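PDB 6Y2K: beta-galactosidase from Marinomonas sp. ef1, which hydrolyses terminal non-reducing beta-D-galactose residues of beta-galactosides, probably including lactose, as a cold-active, hexameric glycoside hydrolase of family GH42. Local coordinates for residues 628-633 with 641-646. Residues are numbered along the deposited sequence; the frame is centred on the assembly and turned at random.
Sequences TVVFEP and GSMCLG
Val629 and Leu645 form the hydrogen-bonded pair of a small two-stranded antiparallel sheet in the C-terminal beta domain. Val630 and Cys644 make the adjoining non-hydrogen-bonded pair.

Three backbone bonds join the two segments. Val629 N donates to Leu645 O at 3.0 Å, and Leu645 N returns a more bent bond to Val629 O, with 132° at the hydrogen. Phe631 N gives Met643 O a straighter one of 3.0 Å. Leu645 O also accepts from Asn623 ND2, so two N-H groups grip this carbonyl. Beyond the last bridge, water 1 donates to both Phe631 O and Ser642 O.

Val629, Phe631 and Leu645 pack on the four-stranded sheet. Val629 and Phe631 touch strands 610-615 and 618-623, and Leu645 meets Ala621 and Ala651 of strands 618-623 and 649-655. There Leu645 CD1 lies 4.1 Å from Phe631 CB.

On the other face, Val630 spreads its two methyls. CG1, anti to the backbone N (chi1 173°), meets Met643 CG, and CG2 meets Cys644 SG. Val630 also packs on Gly565 of a second subunit and makes backbone hydrogen bonds with that subunit, so this edge takes part in the hexamer. Thr628 CG2 touches Cys644 CB at 3.8 Å.

Met643 reaches across the extended Glu632 side chain. With an alanine in place of Met643, Val630 CG1 and the Glu632 chain would probably lose this apolar neighbour, and the glutamate would be freer to turn. The thioether is close to the whole length of that chain, and Met643 SD comes nearest at Glu632 CD, 3.5 Å away.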
ATOM      1  N   THR A 628      28.877   7.745   1.216  1.00 23.96           N
ATOM      2  CA  THR A 628      30.193   7.704   0.611  1.00 24.26           C
ATOM      3  C   THR A 628      30.155   6.784  -0.604  1.00 23.79           C
ATOM      4  O   THR A 628      29.551   5.719  -0.561  1.00 23.90           O
ATOM      5  CB  THR A 628      31.249   7.220   1.625  1.00 24.41           C
ATOM      6  OG1 THR A 628      31.244   8.098   2.759  1.00 24.21           O
ATOM      7  CG2 THR A 628      32.653   7.214   1.002  1.00 25.58           C
ATOM      8  N   VAL A 629      30.757   7.220  -1.701  1.00 24.06           N
ATOM      9  CA  VAL A 629      30.844   6.402  -2.909  1.00 24.57           C
ATOM     10  C   VAL A 629      32.218   6.585  -3.518  1.00 24.90           C
ATOM     11  O   VAL A 629      32.829   7.640  -3.384  1.00 24.30           O
ATOM     12  CB  VAL A 629      29.760   6.742  -3.959  1.00 25.69           C
ATOM     13  CG1 VAL A 629      28.369   6.531  -3.389  1.00 26.57           C
ATOM     14  CG2 VAL A 629      29.893   8.165  -4.458  1.00 27.05           C
ATOM     15  N   VAL A 630      32.686   5.553  -4.202  1.00 25.41           N
ATOM     16  CA  VAL A 630      34.006   5.553  -4.788  1.00 26.07           C
ATOM     17  C   VAL A 630      33.919   6.058  -6.223  1.00 26.26           C
ATOM     18  O   VAL A 630      33.096   5.586  -7.023  1.00 26.58           O
ATOM     19  CB  VAL A 630      34.641   4.149  -4.686  1.00 26.93           C
ATOM     20  CG1 VAL A 630      35.956   4.073  -5.447  1.00 27.97           C
ATOM     21  CG2 VAL A 630      34.848   3.804  -3.214  1.00 27.01           C
ATOM     22  N   PHE A 631      34.739   7.064  -6.526  1.00 26.30           N
ATOM     23  CA  PHE A 631      34.965   7.505  -7.901  1.00 26.21           C
ATOM     24  C   PHE A 631      36.471   7.581  -8.138  1.00 26.63           C
ATOM     25  O   PHE A 631      37.180   8.296  -7.438  1.00 26.96           O
ATOM     26  CB  PHE A 631      34.317   8.870  -8.189  1.00 25.48           C
ATOM     27  CG  PHE A 631      34.667   9.414  -9.543  1.00 24.84           C
ATOM     28  CD1 PHE A 631      34.049   8.921 -10.677  1.00 25.08           C
ATOM     29  CD2 PHE A 631      35.674  10.375  -9.689  1.00 24.86           C
ATOM     30  CE1 PHE A 631      34.395   9.386 -11.936  1.00 25.46           C
ATOM     31  CE2 PHE A 631      36.022  10.846 -10.941  1.00 24.46           C
ATOM     32  CZ  PHE A 631      35.384  10.353 -12.067  1.00 25.26           C
ATOM     33  N   GLU A 632      36.936   6.841  -9.136  1.00 28.29           N
ATOM     34  CA  GLU A 632      38.346   6.797  -9.492  1.00 30.19           C
ATOM     35  C   GLU A 632      38.454   6.898 -11.008  1.00 29.96           C
ATOM     36  O   GLU A 632      38.186   5.922 -11.712  1.00 29.77           O
ATOM     37  CB  GLU A 632      38.979   5.496  -9.000  1.00 31.56           C
ATOM     38  CG  GLU A 632      40.473   5.389  -9.276  1.00 32.79           C
ATOM     39  CD  GLU A 632      41.073   4.055  -8.853  1.00 34.74           C
ATOM     40  OE1 GLU A 632      40.310   3.087  -8.612  1.00 35.35           O
ATOM     41  OE2 GLU A 632      42.319   3.980  -8.761  1.00 35.44           O
ATOM     42  N   PRO A 633      38.842   8.080 -11.520  1.00 30.51           N
ATOM     43  CA  PRO A 633      39.056   8.184 -12.959  1.00 31.23           C
ATOM     44  C   PRO A 633      40.352   7.472 -13.339  1.00 32.87           C
ATOM     45  O   PRO A 633      41.249   7.336 -12.504  1.00 31.62           O
ATOM     46  CB  PRO A 633      39.137   9.693 -13.199  1.00 31.60           C
ATOM     47  CG  PRO A 633      39.591  10.271 -11.899  1.00 31.23           C
ATOM     48  CD  PRO A 633      39.269   9.297 -10.805  1.00 30.78           C
ATOM     49  N   GLY A 641      40.783  16.299  -2.100  1.00 24.24           N
ATOM     50  CA  GLY A 641      39.778  15.340  -1.620  1.00 25.52           C
ATOM     51  C   GLY A 641      40.236  13.892  -1.636  1.00 26.45           C
ATOM     52  O   GLY A 641      41.416  13.606  -1.415  1.00 24.55           O
ATOM     53  N   SER A 642      39.300  12.975  -1.895  1.00 27.42           N
ATOM     54  CA  SER A 642      39.597  11.541  -1.884  1.00 29.01           C
ATOM     55  C   SER A 642      38.831  10.720  -2.913  1.00 28.90           C
ATOM     56  O   SER A 642      37.804  11.141  -3.453  1.00 27.42           O
ATOM     57  CB  SER A 642      39.374  10.953  -0.482  1.00 31.45           C
ATOM     58  OG  SER A 642      38.218  11.499   0.123  1.00 35.01           O
ATOM     59  N   MET A 643      39.370   9.529  -3.162  1.00 29.08           N
ATOM     60  CA  MET A 643      38.751   8.528  -4.014  1.00 29.84           C
ATOM     61  C   MET A 643      37.408   8.080  -3.419  1.00 27.70           C
ATOM     62  O   MET A 643      36.472   7.787  -4.158  1.00 26.63           O
ATOM     63  CB  MET A 643      39.699   7.334  -4.161  1.00 33.08           C
ATOM     64  CG  MET A 643      39.311   6.327  -5.228  1.00 35.77           C
ATOM     65  SD  MET A 643      40.622   5.114  -5.518  1.00 40.74           S
ATOM     66  CE  MET A 643      40.809   4.430  -3.874  1.00 39.83           C
ATOM     67  N   CYS A 644      37.339   8.024  -2.090  1.00 26.59           N
ATOM     68  CA  CYS A 644      36.081   7.824  -1.372  1.00 27.99           C
ATOM     69  C   CYS A 644      35.396   9.175  -1.160  1.00 25.64           C
ATOM     70  O   CYS A 644      35.657   9.881  -0.178  1.00 23.26           O
ATOM     71  CB  CYS A 644      36.323   7.110  -0.037  1.00 29.78           C
ATOM     72  SG  CYS A 644      37.059   5.463  -0.237  1.00 36.22           S
ATOM     73  N   LEU A 645      34.535   9.533  -2.113  1.00 24.15           N
ATOM     74  CA  LEU A 645      33.790  10.793  -2.065  1.00 24.14           C
ATOM     75  C   LEU A 645      32.744  10.771  -0.980  1.00 22.91           C
ATOM     76  O   LEU A 645      31.770  10.031  -1.090  1.00 23.20           O
ATOM     77  CB  LEU A 645      33.055  11.058  -3.381  1.00 24.96           C
ATOM     78  CG  LEU A 645      33.778  11.668  -4.569  1.00 25.84           C
ATOM     79  CD1 LEU A 645      32.782  11.754  -5.718  1.00 25.53           C
ATOM     80  CD2 LEU A 645      34.327  13.046  -4.214  1.00 25.76           C
ATOM     81  N   GLY A 646      32.914  11.604   0.042  1.00 22.00           N
ATOM     82  CA  GLY A 646      31.894  11.750   1.085  1.00 21.41           C
ATOM     83  C   GLY A 646      30.582  12.348   0.596  1.00 20.60           C
ATOM     84  O   GLY A 646      30.486  12.840  -0.532  1.00 20.61           O
TER
HETATM   85  O   HOH W   1      37.264  10.973  -6.160  1.00 22.83           O